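Local coordinates for extracellular solute-binding protein family 1 (Kribbella flavida, PDB 5IXP), which probably captures an as yet unidentified solute outside the cell and delivers it to an ABC transporter for import, at residues E3-T8 against T31-A36. Residues are numbered along the deposited sequence; the frame is centred on the assembly and turned at random. Where two conformers were deposited one is given.
Sequences ELTIAT and TERRAA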
ATOM      1  N   GLU A   3      -4.615 -30.563 -10.983  1.00 19.41           N
ATOM      2  CA  GLU A   3      -3.335 -30.062 -10.500  1.00 17.77           C
ATOM      3  C   GLU A   3      -3.283 -28.559 -10.721  1.00 15.63           C
ATOM      4  O   GLU A   3      -3.409 -28.089 -11.854  1.00 20.77           O
ATOM      5  CB  GLU A   3      -2.156 -30.778 -11.161  1.00 21.27           C
ATOM      6  CG  GLU A   3      -2.295 -32.297 -11.052  1.00 30.28           C
ATOM      7  CD  GLU A   3      -1.036 -33.067 -11.419  1.00 40.98           C
ATOM      8  OE1 GLU A   3      -0.758 -34.048 -10.697  1.00 49.71           O
ATOM      9  OE2 GLU A   3      -0.357 -32.715 -12.394  1.00 46.05           O
ATOM     10  N   LEU A   4      -3.126 -27.814  -9.631  1.00 12.92           N
ATOM     11  CA  LEU A   4      -3.078 -26.361  -9.668  1.00  9.91           C
ATOM     12  C   LEU A   4      -1.725 -25.876  -9.182  1.00  9.71           C
ATOM     13  O   LEU A   4      -1.199 -26.380  -8.189  1.00 15.29           O
ATOM     14  CB  LEU A   4      -4.157 -25.749  -8.771  1.00 11.01           C
ATOM     15  CG  LEU A   4      -5.613 -26.027  -9.154  1.00 13.71           C
ATOM     16  CD1 LEU A   4      -6.568 -25.439  -8.115  1.00 14.44           C
ATOM     17  CD2 LEU A   4      -5.890 -25.471 -10.545  1.00 17.44           C
ATOM     18  N   THR A   5      -1.161 -24.902  -9.890  0.50 10.84           N
ATOM     19  CA  THR A   5       0.006 -24.174  -9.422  0.50 13.04           C
ATOM     20  C   THR A   5      -0.436 -22.789  -8.983  0.50 12.30           C
ATOM     21  O   THR A   5      -1.334 -22.196  -9.587  0.50 13.50           O
ATOM     22  CB  THR A   5       1.077 -24.043 -10.508  0.50 14.76           C
ATOM     23  OG1 THR A   5       0.460 -23.663 -11.745  0.50 16.74           O
ATOM     24  CG2 THR A   5       1.834 -25.346 -10.685  0.50 16.30           C
ATOM     25  N   ILE A   6       0.176 -22.288  -7.918  1.00 11.13           N
ATOM     26  CA  ILE A   6      -0.051 -20.927  -7.467  1.00  9.82           C
ATOM     27  C   ILE A   6       1.308 -20.280  -7.255  1.00 10.28           C
ATOM     28  O   ILE A   6       2.173 -20.851  -6.578  1.00 10.97           O
ATOM     29  CB  ILE A   6      -0.922 -20.875  -6.190  1.00  8.80           C
ATOM     30  CG1 ILE A   6      -0.994 -19.441  -5.667  1.00  8.52           C
ATOM     31  CG2 ILE A   6      -0.414 -21.845  -5.097  1.00  9.52           C
ATOM     32  CD1 ILE A   6      -2.085 -19.243  -4.589  1.00 10.71           C
ATOM     33  N   ALA A   7       1.509 -19.106  -7.857  1.00  7.76           N
ATOM     34  CA  ALA A   7       2.780 -18.396  -7.770  1.00  9.03           C
ATOM     35  C   ALA A   7       2.616 -17.232  -6.800  1.00 11.51           C
ATOM     36  O   ALA A   7       1.781 -16.349  -7.024  1.00 10.06           O
ATOM     37  CB  ALA A   7       3.224 -17.887  -9.142  1.00  9.29           C
ATOM     38  N   THR A   8       3.393 -17.243  -5.721  1.00 11.62           N
ATOM     39  CA  THR A   8       3.379 -16.180  -4.728  1.00 10.98           C
ATOM     40  C   THR A   8       4.783 -15.614  -4.578  1.00 12.87           C
ATOM     41  O   THR A   8       5.761 -16.150  -5.108  1.00 13.29           O
ATOM     42  CB  THR A   8       2.855 -16.662  -3.359  1.00 11.59           C
ATOM     43  OG1 THR A   8       3.747 -17.635  -2.801  1.00 14.39           O
ATOM     44  CG2 THR A   8       1.461 -17.267  -3.489  1.00 13.41           C
ATOM     45  N   THR A  31       0.531 -26.992  -5.925  1.00  9.13           N
ATOM     46  CA  THR A  31       1.966 -26.763  -5.874  1.00 11.64           C
ATOM     47  C   THR A  31       2.196 -25.260  -5.860  1.00  9.31           C
ATOM     48  O   THR A  31       1.649 -24.547  -6.703  1.00 11.88           O
ATOM     49  CB  THR A  31       2.682 -27.375  -7.080  1.00 12.51           C
ATOM     50  OG1 THR A  31       2.347 -28.765  -7.201  1.00 14.53           O
ATOM     51  CG2 THR A  31       4.200 -27.215  -6.916  1.00 12.66           C
ATOM     52  N   GLU A  32       2.986 -24.780  -4.910  1.00  9.38           N
ATOM     53  CA  GLU A  32       3.322 -23.361  -4.848  1.00  8.62           C
ATOM     54  C   GLU A  32       4.657 -23.114  -5.533  1.00 10.69           C
ATOM     55  O   GLU A  32       5.608 -23.882  -5.357  1.00 11.66           O
ATOM     56  CB  GLU A  32       3.381 -22.859  -3.401  1.00 11.14           C
ATOM     57  CG  GLU A  32       3.539 -21.328  -3.291  1.00 12.09           C
ATOM     58  CD  GLU A  32       3.565 -20.826  -1.843  1.00 14.83           C
ATOM     59  OE1 GLU A  32       4.438 -21.284  -1.071  1.00 15.52           O
ATOM     60  OE2 GLU A  32       2.704 -19.983  -1.474  1.00 13.78           O
ATOM     61  N   ARG A  33       4.721 -22.024  -6.304  1.00 10.06           N
ATOM     62  CA  ARG A  33       5.919 -21.589  -7.001  1.00  9.52           C
ATOM     63  C   ARG A  33       6.338 -20.238  -6.433  1.00  8.55           C
ATOM     64  O   ARG A  33       5.511 -19.324  -6.336  1.00 14.39           O
ATOM     65  CB  ARG A  33       5.631 -21.497  -8.510  1.00 13.51           C
ATOM     66  CG  ARG A  33       6.730 -20.933  -9.362  1.00 18.29           C
ATOM     67  CD  ARG A  33       6.211 -20.714 -10.778  1.00 22.44           C
ATOM     68  NE  ARG A  33       5.680 -21.943 -11.362  1.00 28.24           N
ATOM     69  CZ  ARG A  33       4.958 -21.987 -12.481  1.00 30.60           C
ATOM     70  NH1 ARG A  33       4.667 -20.867 -13.121  1.00 24.48           N
ATOM     71  NH2 ARG A  33       4.516 -23.149 -12.952  1.00 31.21           N
ATOM     72  N   ARG A  34       7.604 -20.112  -6.035  1.00  8.54           N
ATOM     73  CA  ARG A  34       8.107 -18.863  -5.460  1.00 11.44           C
ATOM     74  C   ARG A  34       9.339 -18.427  -6.232  1.00 14.51           C
ATOM     75  O   ARG A  34      10.388 -19.066  -6.121  1.00 13.69           O
ATOM     76  CB  ARG A  34       8.461 -19.025  -3.978  1.00 14.70           C
ATOM     77  CG  ARG A  34       7.305 -19.395  -3.092  1.00 16.43           C
ATOM     78  CD  ARG A  34       7.737 -19.383  -1.632  1.00 22.11           C
ATOM     79  NE  ARG A  34       6.635 -19.787  -0.773  1.00 23.79           N
ATOM     80  CZ  ARG A  34       6.522 -19.456   0.507  1.00 25.26           C
ATOM     81  NH1 ARG A  34       7.456 -18.710   1.095  1.00 26.41           N
ATOM     82  NH2 ARG A  34       5.467 -19.867   1.195  1.00 26.31           N
ATOM     83  N   ALA A  35       9.229 -17.334  -6.988  1.00 13.56           N
ATOM     84  CA  ALA A  35      10.430 -16.705  -7.526  1.00 13.49           C
ATOM     85  C   ALA A  35      11.322 -16.219  -6.381  1.00 12.28           C
ATOM     86  O   ALA A  35      10.859 -15.959  -5.262  1.00 13.65           O
ATOM     87  CB  ALA A  35      10.068 -15.533  -8.442  1.00 14.39           C
ATOM     88  N   ALA A  36      12.623 -16.097  -6.672  1.00 13.27           N
ATOM     89  CA  ALA A  36      13.573 -15.699  -5.635  1.00 14.33           C
ATOM     90  C   ALA A  36      13.322 -14.281  -5.144  1.00 15.63           C
ATOM     91  O   ALA A  36      13.589 -13.974  -3.975  1.00 18.00           O
ATOM     92  CB  ALA A  36      15.006 -15.813  -6.154  1.00 14.81           C
TER
HETATM   93  O   HOH W   1      -0.063 -29.189  -8.620  1.00 15.32           O
HETATM   94  O   HOH W   2       6.587 -16.725  -7.901  1.00 15.12           O
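Ile6 and Glu32 pair across the two parallel strands of a beta-alpha-beta unit, 2-8 and 28-34, joined by helix 15-24 in this solute-binding protein. Four backbone bonds fix the register; the shortest runs from Arg33 N to Ile6 O at 2.8 Å. Ile6, Thr8, Glu32 and Arg34 point to one face of the sheet, the one that helix 15-24 covers through Tyr18. There Glu32 reaches forward along the strands: with CG anti to the backbone N (chi1 -172°) and an extended chain, its side chain crosses that of Thr8 at about a right angle. Thr8 OG1 lies 2.9 Å from Glu32 OE2, a weak hydrogen bond that is not settled, since the hydroxyl proton has another acceptor within reach, while Tyr18 OH bonds the same oxygen. The other face carries Thr5, Ala7, Thr31 and Arg33. The Arg33 chain turns about its CG-CD bond (chi3 -57°), bringing NH2 obliquely to 4.1 Å from Thr5 CG2 while NH1 bonds Gly54 O. Back beside Glu32, Arg34 grips OE1 side-on with two nitrogens, the carboxylate oxygen lying in the guanidinium plane. This salt bridge probably steadies the carboxylate beside Thr8. Arg34 NE, 2.7 Å from Glu32 OE1, comes from above the carboxylate plane, 63° out of it.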